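Side-chain contacts in putative NTP pyrophosphohydrolase (Exiguobacterium sibiricum 255-15, PDB 3NL9), which probably hydrolyses nucleoside triphosphates, or a related nucleotide, to the monophosphate and pyrophosphate, as expected of an all-alpha MazG-type pyrophosphohydrolase: residues A[121-124]-A[125-129]; A[147-150]-A[151-154]. All coordinates share one frame; numbering follows the deposited sequence.

Contact 1 of 2, residues A[121-124]-A[125-129]; sequences EIVQ and QANMA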
loop_
_atom_site.group_PDB
_atom_site.type_symbol
_atom_site.label_atom_id
_atom_site.label_comp_id
_atom_site.label_asym_id
_atom_site.label_seq_id
_atom_site.Cartn_x
_atom_site.Cartn_y
_atom_site.Cartn_z
ATOM N N GLU A 121 -14.342 -1.331 -4.348
ATOM C CA GLU A 121 -15.489 -2.151 -4.822
ATOM C C GLU A 121 -15.564 -2.218 -6.359
ATOM O O GLU A 121 -15.825 -3.264 -6.927
ATOM C CB GLU A 121 -16.796 -1.592 -4.243
ATOM C CG GLU A 121 -18.031 -2.412 -4.567
ATOM C CD GLU A 121 -19.294 -1.873 -3.854
ATOM O OE1 GLU A 121 -19.165 -1.137 -2.842
ATOM O OE2 GLU A 121 -20.410 -2.201 -4.308
ATOM N N ILE A 122 -15.312 -1.092 -7.020
ATOM C CA ILE A 122 -15.317 -1.029 -8.490
ATOM C C ILE A 122 -14.180 -1.905 -9.071
ATOM O O ILE A 122 -14.387 -2.699 -10.015
ATOM C CB ILE A 122 -15.249 0.459 -8.979
ATOM C CG1 ILE A 122 -16.574 1.148 -8.672
ATOM C CG2 ILE A 122 -14.913 0.516 -10.471
ATOM C CD1 ILE A 122 -16.494 2.644 -8.612
ATOM N N VAL A 123 -12.997 -1.812 -8.473
ATOM C CA VAL A 123 -11.816 -2.592 -8.928
ATOM C C VAL A 123 -12.093 -4.066 -8.707
ATOM O O VAL A 123 -11.890 -4.901 -9.595
ATOM C CB VAL A 123 -10.512 -2.128 -8.195
ATOM C CG1 VAL A 123 -9.347 -3.067 -8.453
ATOM C CG2 VAL A 123 -10.102 -0.748 -8.667
ATOM N N GLN A 124 -12.575 -4.400 -7.518
ATOM C CA GLN A 124 -12.935 -5.792 -7.213
ATOM C C GLN A 124 -13.916 -6.410 -8.194
ATOM O O GLN A 124 -13.741 -7.569 -8.637
ATOM C CB GLN A 124 -13.540 -5.874 -5.786
ATOM C CG GLN A 124 -14.034 -7.286 -5.389
ATOM C CD GLN A 124 -12.903 -8.286 -5.313
ATOM O OE1 GLN A 124 -11.726 -7.918 -5.296
ATOM N NE2 GLN A 124 -13.248 -9.545 -5.166
ATOM N N GLN A 125 -14.976 -5.670 -8.502
ATOM C CA GLN A 125 -16.040 -6.213 -9.349
ATOM C C GLN A 125 -15.553 -6.427 -10.795
ATOM O O GLN A 125 -15.838 -7.457 -11.429
ATOM C CB GLN A 125 -17.278 -5.322 -9.282
ATOM C CG GLN A 125 -17.933 -5.361 -7.923
ATOM C CD GLN A 125 -19.305 -4.697 -7.850
ATOM O OE1 GLN A 125 -19.930 -4.389 -8.870
ATOM N NE2 GLN A 125 -19.791 -4.513 -6.628
ATOM N N ALA A 126 -14.785 -5.479 -11.292
ATOM C CA ALA A 126 -14.182 -5.564 -12.629
ATOM C C ALA A 126 -13.176 -6.729 -12.722
ATOM O O ALA A 126 -13.115 -7.467 -13.719
ATOM C CB ALA A 126 -13.495 -4.204 -12.969
ATOM N N ASN A 127 -12.385 -6.904 -11.664
ATOM C CA ASN A 127 -11.455 -7.998 -11.612
ATOM C C ASN A 127 -12.237 -9.310 -11.704
ATOM O O ASN A 127 -11.887 -10.189 -12.502
ATOM C CB ASN A 127 -10.633 -7.958 -10.307
ATOM C CG ASN A 127 -9.404 -7.056 -10.399
ATOM O OD1 ASN A 127 -9.117 -6.487 -11.455
ATOM N ND2 ASN A 127 -8.638 -6.974 -9.296
HETATM N N MSE A 128 -13.309 -9.416 -10.912
HETATM C CA MSE A 128 -14.103 -10.672 -10.860
HETATM C C MSE A 128 -14.831 -10.917 -12.177
HETATM O O MSE A 128 -15.101 -12.057 -12.540
HETATM C CB MSE A 128 -15.084 -10.671 -9.675
HETATM C CG MSE A 128 -14.435 -10.725 -8.261
HETATM SE SE MSE A 128 -13.249 -12.273 -8.000
HETATM C CE MSE A 128 -14.368 -13.830 -8.339
ATOM N N ALA A 129 -15.126 -9.846 -12.907
ATOM C CA ALA A 129 -15.846 -9.948 -14.177
ATOM C C ALA A 129 -14.905 -10.400 -15.328
ATOM O O ALA A 129 -15.317 -10.472 -16.486
ATOM C CB ALA A 129 -16.510 -8.608 -14.514
HETATM O O HOH W 1 -9.982 -3.932 -11.815
#

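Contact 2 of 2, residues A[147-150]-A[151-154]; sequences MKPD and GWLP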
loop_
_atom_site.group_PDB
_atom_site.type_symbol
_atom_site.label_atom_id
_atom_site.label_comp_id
_atom_site.label_asym_id
_atom_site.label_seq_id
_atom_site.Cartn_x
_atom_site.Cartn_y
_atom_site.Cartn_z
HETATM N N MSE A 147 -6.302 -12.677 -18.829
HETATM C CA MSE A 147 -6.738 -11.828 -19.946
HETATM C C MSE A 147 -8.185 -11.369 -19.758
HETATM O O MSE A 147 -8.963 -12.033 -19.079
HETATM C CB MSE A 147 -6.620 -12.616 -21.246
HETATM C CG MSE A 147 -5.197 -13.119 -21.527
HETATM SE SE MSE A 147 -3.957 -11.666 -21.912
HETATM C CE MSE A 147 -3.769 -10.637 -20.294
ATOM N N LYS A 148 -8.515 -10.228 -20.356
ATOM C CA LYS A 148 -9.864 -9.672 -20.280
ATOM C C LYS A 148 -10.764 -10.359 -21.320
ATOM O O LYS A 148 -10.367 -10.555 -22.472
ATOM C CB LYS A 148 -9.856 -8.150 -20.533
ATOM C CG LYS A 148 -8.803 -7.305 -19.784
ATOM C CD LYS A 148 -8.661 -5.922 -20.477
ATOM C CE LYS A 148 -7.319 -5.213 -20.222
ATOM N NZ LYS A 148 -7.086 -4.887 -18.812
ATOM N N PRO A 149 -11.990 -10.733 -20.935
ATOM C CA PRO A 149 -12.848 -11.339 -21.952
ATOM C C PRO A 149 -13.528 -10.291 -22.826
ATOM O O PRO A 149 -13.629 -9.119 -22.436
ATOM C CB PRO A 149 -13.890 -12.101 -21.125
ATOM C CG PRO A 149 -14.017 -11.276 -19.880
ATOM C CD PRO A 149 -12.650 -10.673 -19.615
ATOM N N ASP A 150 -13.978 -10.731 -23.996
ATOM C CA ASP A 150 -14.777 -9.922 -24.912
ATOM C C ASP A 150 -15.992 -9.381 -24.165
ATOM O O ASP A 150 -16.741 -10.139 -23.531
ATOM C CB ASP A 150 -15.243 -10.752 -26.110
ATOM C CG ASP A 150 -14.090 -11.230 -26.977
ATOM O OD1 ASP A 150 -13.048 -10.523 -27.056
ATOM O OD2 ASP A 150 -14.236 -12.316 -27.586
ATOM N N GLY A 151 -16.140 -8.061 -24.193
ATOM C CA GLY A 151 -17.278 -7.381 -23.572
ATOM C C GLY A 151 -17.040 -6.882 -22.159
ATOM O O GLY A 151 -17.950 -6.335 -21.541
ATOM N N TRP A 152 -15.825 -7.080 -21.657
ATOM C CA TRP A 152 -15.434 -6.691 -20.308
ATOM C C TRP A 152 -15.518 -5.186 -20.170
ATOM O O TRP A 152 -15.040 -4.473 -21.060
ATOM C CB TRP A 152 -14.010 -7.143 -20.043
ATOM C CG TRP A 152 -13.484 -6.837 -18.660
ATOM C CD1 TRP A 152 -13.860 -7.428 -17.499
ATOM C CD2 TRP A 152 -12.473 -5.887 -18.325
ATOM N NE1 TRP A 152 -13.151 -6.896 -16.445
ATOM C CE2 TRP A 152 -12.284 -5.952 -16.930
ATOM C CE3 TRP A 152 -11.699 -4.988 -19.069
ATOM C CZ2 TRP A 152 -11.347 -5.152 -16.261
ATOM C CZ3 TRP A 152 -10.764 -4.192 -18.408
ATOM C CH2 TRP A 152 -10.600 -4.276 -17.014
ATOM N N LEU A 153 -16.182 -4.705 -19.110
ATOM C CA LEU A 153 -16.257 -3.280 -18.848
ATOM C C LEU A 153 -15.112 -2.859 -17.922
ATOM O O LEU A 153 -15.045 -3.311 -16.747
ATOM C CB LEU A 153 -17.598 -2.906 -18.213
ATOM C CG LEU A 153 -18.872 -3.357 -18.953
ATOM C CD1 LEU A 153 -20.141 -3.087 -18.106
ATOM C CD2 LEU A 153 -18.947 -2.693 -20.345
ATOM N N PRO A 154 -14.237 -1.955 -18.418
ATOM C CA PRO A 154 -13.070 -1.553 -17.644
ATOM C C PRO A 154 -13.443 -0.633 -16.466
ATOM O O PRO A 154 -14.436 0.121 -16.531
ATOM C CB PRO A 154 -12.175 -0.830 -18.679
ATOM C CG PRO A 154 -13.106 -0.331 -19.711
ATOM C CD PRO A 154 -14.286 -1.271 -19.736
#

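Contact 1 of 2, residues A[121-124]-A[125-129]
Gln124 swings CG anti to its N (chi1 177°) and then bends at chi2, 64°, which lays its amide alongside the side chain of Met128, a selenomethionine whose CG lies beside its own backbone N. The two are an i/i+4 pair near the C-terminal end of helix 117-128, and Gln124 NE2 comes within 3.5 Å of Met128 CG. The polar ends of this amide are spent elsewhere: OE1 is bonded to Tyr103 of the second subunit and NE2 to the carbonyl of Asp10, so Gln124 ties the helix both to the dimer partner and to helix 7-17.

Beneath the side chains runs the alpha-helical backbone pattern, with Met128 N bonding to Gln124 O at 3.0 Å. One turn earlier, the extended chains of Glu121 and Gln125 run side by side on an exposed flank, their carboxylate and amide planes 44° apart, and Gln125 CG packs 3.1 Å from Glu121 O. Asn127 lies alongside Val123 and touches Phe14. A water bridges this pair, adding to the direct bond from Asn127 N to Val123 O: it donates to Val123 O at 3.1 Å and to Asn127 OD1 at 2.7 Å.

Contact 2 of 2, residues A[147-150]-A[151-154]
Pro149 and Trp152 form the ends of a type II beta turn, closed by a bond from Trp152 N to Pro149 O of 3.1 Å. The N-H points at the oxygen with an angle of 147°, and the donor sits above the carbonyl plane, away from a lone pair. Asp150 and Gly151 occupy the two corners. Gly151, at the second corner, adopts the positive phi of a type II turn, a conformation that glycine takes readily.

The turn brings Trp152 back beside Pro149 and Lys148, the residue just before it. With CG anti to its backbone N (chi1 -178°), Trp152 sends its indole back alongside Lys148 and Pro149. Lys148 passes over one face of the six-membered ring, CG standing 4.1 Å from the centroid and 24° off the normal in a CH-pi contact. Farther along the lysine side chain, CD approaches the rim, 3.4 Å from Trp152 CZ3, before a bend at chi4 leaves NZ 3.8 Å from that carbon. Pro149 meets the root of the tryptophan, with CD 3.8 Å from Trp152 CB. On the opposite face of the indole lies Pro154 CA, 3.6 Å above the plane and offset toward the rim, so the chain folds round both sides of the ring.

Between side chains the contact is largely apolar: lysine methylenes lie over one face of the indole, so the ring is partly shielded on this surface loop, while NE1 is bonded to the carbonyl O of Ala126.

In the fold
Contact 1 comes first along the chain, at the end of helix 117-128, and contact 2 follows in the loop leading to helix 156-170; their centres are 11 Å apart. A probable hydrogen bond of 2.8 Å from Trp152 NE1 to Ala126 O joins them directly, and Ala129 O packs against Trp152 CD1 and Pro149 CG. The loop therefore returns to the helix end from which the chain departed. From there Pro154 leads into helix 156-170, whose Leu159 packs on Ile122 and Val123 of contact 1. The loop and the C-terminal helix thus both pack on helix 117-128, whose Val123 and Asn127 also touch the second subunit of this all-helical protein.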